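Local coordinates for DNA methyltransferase (Nicotiana tabacum, PDB 4ONQ), which probably methylates DNA at the C5 position of cytosine as a plant de novo methyltransferase of the DRM type, here represented by its catalytic domain with sinefungin bound, at residues F39-N44 against R80-N85; K121-Q126 against K163-W168; I231-L236 against L309-S314. The protein carries 5 engineered substitutions. All blocks are in the same frame, centred on the assembly; numbering follows the deposited sequence.

Contact 1: F39-N44 against R80-N85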
loop_
_atom_site.group_PDB
_atom_site.type_symbol
_atom_site.label_atom_id
_atom_site.label_comp_id
_atom_site.label_asym_id
_atom_site.label_seq_id
_atom_site.Cartn_x
_atom_site.Cartn_y
_atom_site.Cartn_z
ATOM N N PHE A 39 -18.220 -5.578 -2.819
ATOM C CA PHE A 39 -16.881 -6.149 -2.831
ATOM C C PHE A 39 -16.115 -5.562 -1.659
ATOM O O PHE A 39 -16.281 -4.388 -1.332
ATOM C CB PHE A 39 -16.157 -5.823 -4.135
ATOM C CG PHE A 39 -16.584 -6.674 -5.294
ATOM C CD1 PHE A 39 -16.256 -8.019 -5.336
ATOM C CD2 PHE A 39 -17.305 -6.131 -6.345
ATOM C CE1 PHE A 39 -16.640 -8.807 -6.404
ATOM C CE2 PHE A 39 -17.694 -6.916 -7.416
ATOM C CZ PHE A 39 -17.360 -8.256 -7.445
ATOM N N PHE A 40 -15.288 -6.369 -1.007
ATOM C CA PHE A 40 -14.477 -5.834 0.076
ATOM C C PHE A 40 -13.020 -6.237 -0.047
ATOM O O PHE A 40 -12.696 -7.299 -0.577
ATOM C CB PHE A 40 -15.047 -6.183 1.456
ATOM C CG PHE A 40 -14.787 -7.594 1.894
ATOM C CD1 PHE A 40 -13.636 -7.916 2.601
ATOM C CD2 PHE A 40 -15.708 -8.595 1.632
ATOM C CE1 PHE A 40 -13.400 -9.215 3.019
ATOM C CE2 PHE A 40 -15.477 -9.899 2.050
ATOM C CZ PHE A 40 -14.322 -10.207 2.746
ATOM N N TYR A 41 -12.153 -5.371 0.456
ATOM C CA TYR A 41 -10.719 -5.539 0.332
ATOM C C TYR A 41 -10.092 -5.089 1.643
ATOM O O TYR A 41 -10.191 -3.922 2.015
ATOM C CB TYR A 41 -10.221 -4.682 -0.829
ATOM C CG TYR A 41 -8.791 -4.910 -1.254
ATOM C CD1 TYR A 41 -8.456 -5.946 -2.136
ATOM C CD2 TYR A 41 -7.774 -4.063 -0.805
ATOM C CE1 TYR A 41 -7.141 -6.135 -2.541
ATOM C CE2 TYR A 41 -6.466 -4.238 -1.197
ATOM C CZ TYR A 41 -6.150 -5.272 -2.060
ATOM O OH TYR A 41 -4.838 -5.422 -2.447
ATOM N N TYR A 42 -9.482 -6.028 2.356
ATOM C CA TYR A 42 -8.839 -5.739 3.630
ATOM C C TYR A 42 -7.353 -6.064 3.570
ATOM O O TYR A 42 -6.961 -7.130 3.103
ATOM C CB TYR A 42 -9.486 -6.530 4.776
ATOM C CG TYR A 42 -8.841 -6.214 6.102
ATOM C CD1 TYR A 42 -9.115 -5.020 6.751
ATOM C CD2 TYR A 42 -7.926 -7.081 6.683
ATOM C CE1 TYR A 42 -8.516 -4.705 7.945
ATOM C CE2 TYR A 42 -7.318 -6.772 7.888
ATOM C CZ TYR A 42 -7.618 -5.578 8.513
ATOM O OH TYR A 42 -7.027 -5.241 9.713
ATOM N N GLU A 43 -6.525 -5.149 4.063
ATOM C CA GLU A 43 -5.082 -5.338 4.032
ATOM C C GLU A 43 -4.497 -5.363 5.436
ATOM O O GLU A 43 -4.843 -4.532 6.274
ATOM C CB GLU A 43 -4.421 -4.227 3.216
ATOM C CG GLU A 43 -2.898 -4.265 3.220
ATOM C CD GLU A 43 -2.278 -3.032 3.855
ATOM O OE1 GLU A 43 -2.984 -2.323 4.602
ATOM O OE2 GLU A 43 -1.084 -2.771 3.603
ATOM N N ASN A 44 -3.612 -6.318 5.695
ATOM C CA ASN A 44 -2.897 -6.333 6.963
ATOM C C ASN A 44 -1.472 -6.824 6.785
ATOM O O ASN A 44 -1.150 -7.446 5.775
ATOM C CB ASN A 44 -3.634 -7.193 7.991
ATOM C CG ASN A 44 -3.669 -6.554 9.364
ATOM O OD1 ASN A 44 -2.781 -5.778 9.726
ATOM N ND2 ASN A 44 -4.705 -6.865 10.134
ATOM N N ARG A 80 2.334 -8.507 2.713
ATOM C CA ARG A 80 1.035 -8.245 3.210
ATOM C C ARG A 80 0.120 -9.409 2.955
ATOM O O ARG A 80 0.339 -10.218 2.094
ATOM C CB ARG A 80 0.489 -6.943 2.611
ATOM C CG ARG A 80 1.225 -5.683 3.020
ATOM C CD ARG A 80 0.719 -5.215 4.355
ATOM N NE ARG A 80 1.438 -4.092 4.899
ATOM C CZ ARG A 80 2.678 -4.140 5.333
ATOM N NH1 ARG A 80 3.258 -3.062 5.802
ATOM N NH2 ARG A 80 3.336 -5.265 5.310
ATOM N N GLY A 81 -0.899 -9.484 3.765
ATOM C CA GLY A 81 -2.008 -10.398 3.570
ATOM C C GLY A 81 -3.270 -9.617 3.236
ATOM O O GLY A 81 -3.647 -8.683 3.956
ATOM N N TYR A 82 -3.913 -9.985 2.131
ATOM C CA TYR A 82 -5.134 -9.320 1.693
ATOM C C TYR A 82 -6.327 -10.267 1.738
ATOM O O TYR A 82 -6.344 -11.286 1.058
ATOM C CB TYR A 82 -4.977 -8.777 0.270
ATOM C CG TYR A 82 -3.785 -7.867 0.077
ATOM C CD1 TYR A 82 -3.905 -6.486 0.204
ATOM C CD2 TYR A 82 -2.538 -8.388 -0.238
ATOM C CE1 TYR A 82 -2.811 -5.650 0.021
ATOM C CE2 TYR A 82 -1.444 -7.567 -0.421
ATOM C CZ TYR A 82 -1.582 -6.200 -0.291
ATOM O OH TYR A 82 -0.479 -5.399 -0.469
ATOM N N ILE A 83 -7.324 -9.927 2.545
ATOM C CA ILE A 83 -8.563 -10.686 2.583
ATOM C C ILE A 83 -9.571 -9.988 1.690
ATOM O O ILE A 83 -9.885 -8.825 1.912
ATOM C CB ILE A 83 -9.148 -10.733 4.001
ATOM C CG1 ILE A 83 -8.106 -11.248 4.996
ATOM C CG2 ILE A 83 -10.418 -11.584 4.023
ATOM C CD1 ILE A 83 -8.144 -12.742 5.196
ATOM N N HIS A 84 -10.086 -10.688 0.686
ATOM C CA HIS A 84 -11.049 -10.068 -0.214
ATOM C C HIS A 84 -12.003 -11.073 -0.854
ATOM O O HIS A 84 -11.805 -12.282 -0.756
ATOM C CB HIS A 84 -10.319 -9.262 -1.290
ATOM C CG HIS A 84 -9.377 -10.075 -2.118
ATOM N ND1 HIS A 84 -9.762 -10.705 -3.283
ATOM C CD2 HIS A 84 -8.064 -10.363 -1.952
ATOM C CE1 HIS A 84 -8.726 -11.342 -3.799
ATOM N NE2 HIS A 84 -7.685 -11.153 -3.009
ATOM N N ASN A 85 -13.042 -10.555 -1.503
ATOM C CA ASN A 85 -14.017 -11.387 -2.196
ATOM C C ASN A 85 -14.104 -11.035 -3.682
ATOM O O ASN A 85 -15.153 -11.182 -4.308
ATOM C CB ASN A 85 -15.390 -11.273 -1.527
ATOM C CG ASN A 85 -15.966 -9.863 -1.594
ATOM O OD1 ASN A 85 -15.288 -8.913 -1.996
ATOM N ND2 ASN A 85 -17.222 -9.720 -1.185
#
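Tyr41 to Asn44 run antiparallel to Gly81 to His84, the strand axes approaching to 4.7 Å. Tyr42 with Ile83 and Asn44 with Gly81 are hydrogen-bonded pairs, Tyr42 N lying 2.9 Å from Ile83 O; Tyr41 with His84 and Glu43 with Tyr82 are non-hydrogen-bonded. Where this pairing ends, a side chain takes over: Asn85 OD1 accepts Phe40 N at 2.7 Å in a nearly straight bond (168°). With Asn85 CG between its backbone N and carbonyl carbon (chi1 63°), the amide folds back onto Phe40, ND2 passing 3.4 Å from ring atom CD2. Asn85 ND2 also donates to the carbonyls of Ala34 and Pro38, and a leucine here would probably leave these oxygens and Phe40 N without their mates. Tyr41, Tyr82 and His84 form an aromatic cluster on one face, Tyr41 OH coming obliquely to 3.0 Å from Tyr82 CD1 while bonding His219. Beside them Glu43 CG packs against Tyr82 CE1. On the other face Ile83 CG2 runs alongside Phe40, 3.9 Å from CE1. Glu43 and Asn44 begin the Glu-Asn-Val signature of C5 methyltransferases, and the side chain of Glu43 is about 5 Å from the bound sinefungin. Glu43 OE2 meets Arg80 NE at the guanidinium edge, 3.1 Å away, in a salt bridge whose hydrogen bond is weak and bent (121°), which ties this side chain loosely to the neighbouring strand, close to the sinefungin pocket.

Contact 2: K121-Q126 against K163-W168; sequences KLNCLQ and KWNLVW
A turn between helix 151-164 and strand 166-170 presents Asn165 to the loop 121-126, and its carboxamide binds the backbone of Asn123 at both polar groups. Asn165 OD1 receives Asn123 N at 2.9 Å in the carbonyl plane, on a lone pair, although the N-H...O angle is a bent 138°. The other branch, Asn165 ND2, donates to Asn123 O over 3.1 Å; this bond is straighter at the hydrogen (153°), yet the donor sits well above the plane of that backbone carbonyl, away from its lone pairs. Two bonds to one residue fix the rotation of the amide. A bound water extends the grip, accepting from Asn165 ND2 and from Gln126 N, the latter at 3.0 Å. Here a side-chain amide substitutes for backbone pairing between a loop without regular structure and a helix-to-strand turn, within the DRM-type methyltransferase region. Asn165 is the first residue to leave the helix and has a positive phi of 54°, a conformation that asparagine tolerates comparatively well, and it supplies the largest share of the buried surface. Apolar contacts flank the amide: Leu125 CD2 comes to 3.8 Å from Asn165 ND2, its side chain crossing at about a right angle, while Leu122 CD2 meets Val167 CG1 at 3.9 Å. Leu122 and Leu125 both also pack on Leu185 of helix 179-186, and Val167 pairs through its backbone with Ala175 in the neighbouring strand of a two-stranded hairpin.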
loop_
_atom_site.group_PDB
_atom_site.type_symbol
_atom_site.label_atom_id
_atom_site.label_comp_id
_atom_site.label_asym_id
_atom_site.label_seq_id
_atom_site.Cartn_x
_atom_site.Cartn_y
_atom_site.Cartn_z
ATOM N N LYS A 121 17.133 -4.619 -4.055
ATOM C CA LYS A 121 15.778 -4.451 -3.573
ATOM C C LYS A 121 15.835 -3.824 -2.189
ATOM O O LYS A 121 16.665 -4.203 -1.359
ATOM C CB LYS A 121 15.099 -5.816 -3.474
ATOM C CG LYS A 121 13.699 -5.857 -4.034
ATOM C CD LYS A 121 13.707 -6.119 -5.532
ATOM C CE LYS A 121 12.292 -6.132 -6.071
ATOM N NZ LYS A 121 12.269 -6.280 -7.540
ATOM N N LEU A 122 14.957 -2.862 -1.939
ATOM C CA LEU A 122 14.864 -2.242 -0.623
ATOM C C LEU A 122 13.969 -3.071 0.293
ATOM O O LEU A 122 13.143 -3.850 -0.175
ATOM C CB LEU A 122 14.312 -0.821 -0.747
ATOM C CG LEU A 122 15.221 0.192 -1.448
ATOM C CD1 LEU A 122 14.410 1.301 -2.089
ATOM C CD2 LEU A 122 16.207 0.777 -0.456
ATOM N N ASN A 123 14.143 -2.903 1.598
ATOM C CA ASN A 123 13.254 -3.521 2.574
ATOM C C ASN A 123 11.933 -2.763 2.673
ATOM O O ASN A 123 11.724 -1.783 1.955
ATOM C CB ASN A 123 13.936 -3.594 3.939
ATOM C CG ASN A 123 15.072 -4.593 3.964
ATOM O OD1 ASN A 123 15.403 -5.196 2.946
ATOM N ND2 ASN A 123 15.681 -4.768 5.128
ATOM N N CYS A 124 11.042 -3.226 3.545
ATOM C CA CYS A 124 9.752 -2.571 3.750
ATOM C C CYS A 124 9.960 -1.102 4.097
ATOM O O CYS A 124 10.792 -0.770 4.943
ATOM C CB CYS A 124 8.957 -3.276 4.857
ATOM S SG CYS A 124 7.226 -2.732 5.010
ATOM N N LEU A 125 9.223 -0.223 3.429
ATOM C CA LEU A 125 9.367 1.211 3.666
ATOM C C LEU A 125 8.652 1.607 4.953
ATOM O O LEU A 125 7.453 1.390 5.077
ATOM C CB LEU A 125 8.798 2.005 2.494
ATOM C CG LEU A 125 9.349 1.662 1.111
ATOM C CD1 LEU A 125 8.561 2.396 0.034
ATOM C CD2 LEU A 125 10.828 1.992 1.020
ATOM N N GLN A 126 9.380 2.170 5.912
ATOM C CA GLN A 126 8.772 2.549 7.190
ATOM C C GLN A 126 8.755 4.051 7.457
ATOM O O GLN A 126 9.218 4.850 6.643
ATOM C CB GLN A 126 9.420 1.809 8.365
ATOM C CG GLN A 126 10.635 0.997 8.007
ATOM C CD GLN A 126 10.576 -0.418 8.561
ATOM O OE1 GLN A 126 9.727 -0.732 9.395
ATOM N NE2 GLN A 126 11.475 -1.280 8.087
ATOM N N LYS A 163 18.440 -2.090 7.563
ATOM C CA LYS A 163 17.573 -1.718 8.635
ATOM C C LYS A 163 16.911 -0.397 8.396
ATOM O O LYS A 163 15.799 -0.190 8.740
ATOM C CB LYS A 163 18.326 -1.712 9.937
ATOM C CG LYS A 163 17.576 -1.076 11.067
ATOM C CD LYS A 163 18.254 -1.298 12.388
ATOM C CE LYS A 163 17.344 -0.862 13.494
ATOM N NZ LYS A 163 18.088 -0.322 14.623
ATOM N N TRP A 164 17.629 0.514 7.817
ATOM C CA TRP A 164 17.104 1.865 7.663
ATOM C C TRP A 164 16.814 2.254 6.218
ATOM O O TRP A 164 16.444 3.395 5.952
ATOM C CB TRP A 164 18.077 2.874 8.280
ATOM C CG TRP A 164 18.161 2.767 9.762
ATOM C CD1 TRP A 164 19.067 2.045 10.483
ATOM C CD2 TRP A 164 17.296 3.393 10.713
ATOM N NE1 TRP A 164 18.825 2.193 11.827
ATOM C CE2 TRP A 164 17.743 3.015 11.995
ATOM C CE3 TRP A 164 16.196 4.253 10.606
ATOM C CZ2 TRP A 164 17.121 3.452 13.161
ATOM C CZ3 TRP A 164 15.584 4.692 11.766
ATOM C CH2 TRP A 164 16.046 4.289 13.026
ATOM N N ASN A 165 16.979 1.309 5.296
ATOM C CA ASN A 165 16.779 1.580 3.876
ATOM C C ASN A 165 17.622 2.764 3.398
ATOM O O ASN A 165 17.111 3.713 2.801
ATOM C CB ASN A 165 15.296 1.791 3.559
ATOM C CG ASN A 165 14.572 0.485 3.267
ATOM O OD1 ASN A 165 15.188 -0.496 2.856
ATOM N ND2 ASN A 165 13.257 0.473 3.469
ATOM N N LEU A 166 18.920 2.701 3.679
ATOM C CA LEU A 166 19.844 3.731 3.234
ATOM C C LEU A 166 20.337 3.414 1.834
ATOM O O LEU A 166 20.570 2.259 1.501
ATOM C CB LEU A 166 21.016 3.838 4.202
ATOM C CG LEU A 166 20.583 4.131 5.635
ATOM C CD1 LEU A 166 21.778 4.096 6.554
ATOM C CD2 LEU A 166 19.878 5.475 5.729
ATOM N N VAL A 167 20.476 4.445 1.010
ATOM C CA VAL A 167 20.918 4.271 -0.363
ATOM C C VAL A 167 22.165 5.115 -0.592
ATOM O O VAL A 167 22.344 6.144 0.046
ATOM C CB VAL A 167 19.810 4.679 -1.354
ATOM C CG1 VAL A 167 18.599 3.749 -1.210
ATOM C CG2 VAL A 167 19.396 6.132 -1.127
ATOM N N TRP A 168 23.031 4.669 -1.493
ATOM C CA TRP A 168 24.259 5.401 -1.787
ATOM C C TRP A 168 23.980 6.565 -2.720
ATOM O O TRP A 168 23.329 6.394 -3.744
ATOM C CB TRP A 168 25.318 4.473 -2.390
ATOM C CG TRP A 168 25.696 3.362 -1.463
ATOM C CD1 TRP A 168 25.109 2.129 -1.372
ATOM C CD2 TRP A 168 26.736 3.386 -0.477
ATOM N NE1 TRP A 168 25.728 1.382 -0.392
ATOM C CE2 TRP A 168 26.728 2.131 0.171
ATOM C CE3 TRP A 168 27.672 4.348 -0.077
ATOM C CZ2 TRP A 168 27.621 1.812 1.193
ATOM C CZ3 TRP A 168 28.557 4.030 0.939
ATOM C CH2 TRP A 168 28.524 2.771 1.564
HETATM O O HOH W 1 12.196 2.892 5.087
#

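Contact 3: I231-L236 against L309-S314; sequences INVLSL and LVIGGS. With SFG (sinefungin), chain C.
Leu234 is held by Leu309 and Ile311 of the adjacent strand: Leu234 N donates to Leu309 O at 2.8 Å, and Leu234 O accepts from Ile311 N at 2.9 Å. Leu236 N then donates to Ile311 O, also at 2.9 Å, whereas the bond from Leu309 N to Asn232 O is weak. On one face Val233 CG1, anti to its own N (chi1 -176°), crosses to within 3.9 Å of Ile311 CG2. On the other, CB of Leu234 and CB of Val310 meet at 3.9 Å. This parallel pair, with strand axes at 25°, belongs to the Rossmann-like sheet of class I methyltransferases, in which the cofactor lies at the C-terminal ends of the strands. Accordingly, the chain leaving strand 309-312 passes through Gly312 and Gly313 to Ser314, whose O takes a weak hydrogen bond from sinefungin NE over 2.9 Å, though Ser314 is poorly ordered and this geometry uncertain. Gly312 suits its place, since a side-chain carbon there would crowd Leu236 O. Two residues beyond Ser314 lies Cys316, the predicted catalytic residue, where the chain is no longer modelled. Farther out, Glu244 binds Ser235 OG, and helix 337-352 covers Leu234 and Val310 with Ile344, Val348 and Leu345.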
loop_
_atom_site.group_PDB
_atom_site.type_symbol
_atom_site.label_atom_id
_atom_site.label_comp_id
_atom_site.label_asym_id
_atom_site.label_seq_id
_atom_site.Cartn_x
_atom_site.Cartn_y
_atom_site.Cartn_z
ATOM N N ILE A 231 -17.890 3.910 -9.852
ATOM C CA ILE A 231 -17.918 3.083 -8.693
ATOM C C ILE A 231 -18.132 3.916 -7.438
ATOM O O ILE A 231 -17.738 5.048 -7.378
ATOM C CB ILE A 231 -16.666 2.183 -8.679
ATOM C CG1 ILE A 231 -16.887 0.949 -7.880
ATOM C CG2 ILE A 231 -15.429 2.880 -8.192
ATOM C CD1 ILE A 231 -15.661 0.092 -7.875
ATOM N N ASN A 232 -18.834 3.348 -6.475
ATOM C CA ASN A 232 -19.065 3.971 -5.191
ATOM C C ASN A 232 -18.214 3.271 -4.173
ATOM O O ASN A 232 -18.276 2.101 -4.062
ATOM C CB ASN A 232 -20.519 3.811 -4.813
ATOM C CG ASN A 232 -21.400 4.893 -5.365
ATOM O OD1 ASN A 232 -20.944 5.841 -5.931
ATOM N ND2 ASN A 232 -22.677 4.749 -5.173
ATOM N N VAL A 233 -17.403 3.997 -3.433
ATOM C CA VAL A 233 -16.408 3.363 -2.582
ATOM C C VAL A 233 -16.533 3.808 -1.135
ATOM O O VAL A 233 -16.603 5.003 -0.847
ATOM C CB VAL A 233 -14.980 3.699 -3.049
ATOM C CG1 VAL A 233 -13.964 2.943 -2.213
ATOM C CG2 VAL A 233 -14.817 3.380 -4.522
ATOM N N LEU A 234 -16.571 2.843 -0.225
ATOM C CA LEU A 234 -16.392 3.147 1.182
ATOM C C LEU A 234 -14.937 2.869 1.526
ATOM O O LEU A 234 -14.527 1.713 1.636
ATOM C CB LEU A 234 -17.319 2.310 2.057
ATOM C CG LEU A 234 -17.238 2.638 3.554
ATOM C CD1 LEU A 234 -17.411 4.124 3.759
ATOM C CD2 LEU A 234 -18.280 1.877 4.362
ATOM N N SER A 235 -14.152 3.933 1.669
ATOM C CA SER A 235 -12.736 3.799 1.981
ATOM C C SER A 235 -12.490 4.059 3.461
ATOM O O SER A 235 -12.608 5.191 3.927
ATOM C CB SER A 235 -11.910 4.761 1.130
ATOM O OG SER A 235 -10.530 4.461 1.230
ATOM N N LEU A 236 -12.151 3.006 4.195
ATOM C CA LEU A 236 -11.979 3.106 5.639
ATOM C C LEU A 236 -10.506 3.159 5.981
ATOM O O LEU A 236 -9.713 2.422 5.399
ATOM C CB LEU A 236 -12.636 1.918 6.344
ATOM C CG LEU A 236 -14.140 1.762 6.101
ATOM C CD1 LEU A 236 -14.669 0.504 6.764
ATOM C CD2 LEU A 236 -14.876 2.990 6.608
ATOM N N LEU A 309 -17.588 -1.091 -3.515
ATOM C CA LEU A 309 -16.368 -1.573 -2.889
ATOM C C LEU A 309 -16.161 -0.915 -1.527
ATOM O O LEU A 309 -16.278 0.302 -1.394
ATOM C CB LEU A 309 -15.167 -1.289 -3.798
ATOM C CG LEU A 309 -13.772 -1.547 -3.213
ATOM C CD1 LEU A 309 -13.570 -3.021 -2.905
ATOM C CD2 LEU A 309 -12.700 -1.041 -4.149
ATOM N N VAL A 310 -15.878 -1.720 -0.511
ATOM C CA VAL A 310 -15.377 -1.177 0.741
ATOM C C VAL A 310 -13.958 -1.677 0.950
ATOM O O VAL A 310 -13.682 -2.870 0.842
ATOM C CB VAL A 310 -16.307 -1.460 1.951
ATOM C CG1 VAL A 310 -17.246 -2.609 1.659
ATOM C CG2 VAL A 310 -15.501 -1.689 3.225
ATOM N N ILE A 311 -13.048 -0.768 1.215
ATOM C CA ILE A 311 -11.651 -1.086 1.264
ATOM C C ILE A 311 -11.003 -0.402 2.453
ATOM O O ILE A 311 -11.253 0.726 2.713
ATOM C CB ILE A 311 -10.976 -0.676 -0.063
ATOM C CG1 ILE A 311 -9.478 -0.831 -0.017
ATOM C CG2 ILE A 311 -11.292 0.751 -0.398
ATOM C CD1 ILE A 311 -8.815 -0.647 -1.338
ATOM N N GLY A 312 -10.195 -1.141 3.182
ATOM C CA GLY A 312 -9.464 -0.622 4.296
ATOM C C GLY A 312 -8.141 -1.278 4.546
ATOM O O GLY A 312 -7.944 -2.398 4.253
ATOM N N GLY A 313 -7.242 -0.540 5.137
ATOM C CA GLY A 313 -5.886 -0.970 5.349
ATOM C C GLY A 313 -5.526 -1.047 6.799
ATOM O O GLY A 313 -6.366 -1.092 7.650
ATOM N N SER A 314 -4.244 -1.007 7.074
ATOM C CA SER A 314 -3.655 -1.536 8.275
ATOM C C SER A 314 -3.825 -0.630 9.457
ATOM O O SER A 314 -2.926 0.091 9.846
ATOM C CB SER A 314 -2.180 -1.615 8.018
ATOM O OG SER A 314 -1.758 -0.418 7.405
HETATM N N SFG C . -4.674 3.110 3.544
HETATM C CA SFG C . -3.807 4.257 3.869
HETATM C C SFG C . -3.035 4.597 2.596
HETATM O O SFG C . -3.125 3.808 1.633
HETATM O OXT SFG C . -2.424 5.688 2.596
HETATM C CB SFG C . -2.906 3.864 5.053
HETATM C CG SFG C . -3.887 3.715 6.213
HETATM C CD SFG C . -3.418 3.277 7.617
HETATM N NE SFG C . -2.843 1.929 7.637
HETATM C "C5'" SFG C . -4.734 3.420 8.403
HETATM C "C4'" SFG C . -4.889 4.956 8.253
HETATM O "O4'" SFG C . -5.549 4.769 9.589
HETATM C "C3'" SFG C . -4.161 6.166 8.824
HETATM O "O3'" SFG C . -4.701 7.375 8.315
HETATM C "C2'" SFG C . -4.357 6.028 10.282
HETATM O "O2'" SFG C . -3.948 7.236 10.933
HETATM C "C1'" SFG C . -5.892 6.079 10.066
HETATM N N9 SFG C . -6.588 5.976 11.371
HETATM C C8 SFG C . -6.119 5.746 12.586
HETATM N N7 SFG C . -7.147 5.705 13.430
HETATM C C5 SFG C . -8.270 5.885 12.734
HETATM C C6 SFG C . -9.556 5.932 13.101
HETATM N N6 SFG C . -9.815 5.772 14.396
HETATM N N1 SFG C . -10.547 6.130 12.221
HETATM C C2 SFG C . -10.215 6.293 10.876
HETATM N N3 SFG C . -8.864 6.241 10.520
HETATM C C4 SFG C . -7.923 6.013 11.453
#

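Overall arrangement
From the N terminus, contact 1 comes first, closing a loop of 35 residues that contains helix 50-59. Contact 2 follows, closing a largely helical excursion of 36 residues in a part of the chain on the opposite side of its centre. Contact 3 comes last and spans 72 residues, including strands 254-260 and 282-286. The three neither nest nor cross. In space, contacts 1 and 3 share one mixed sheet: strand 39-45 lies next to 309-312, and Phe39 and Tyr41 probably bond to Val310. Early and late parts of the sequence thus build a single sheet; contact 2 meets contact 1 at its margin, where Arg80 packs against Cys124, and does not touch contact 3.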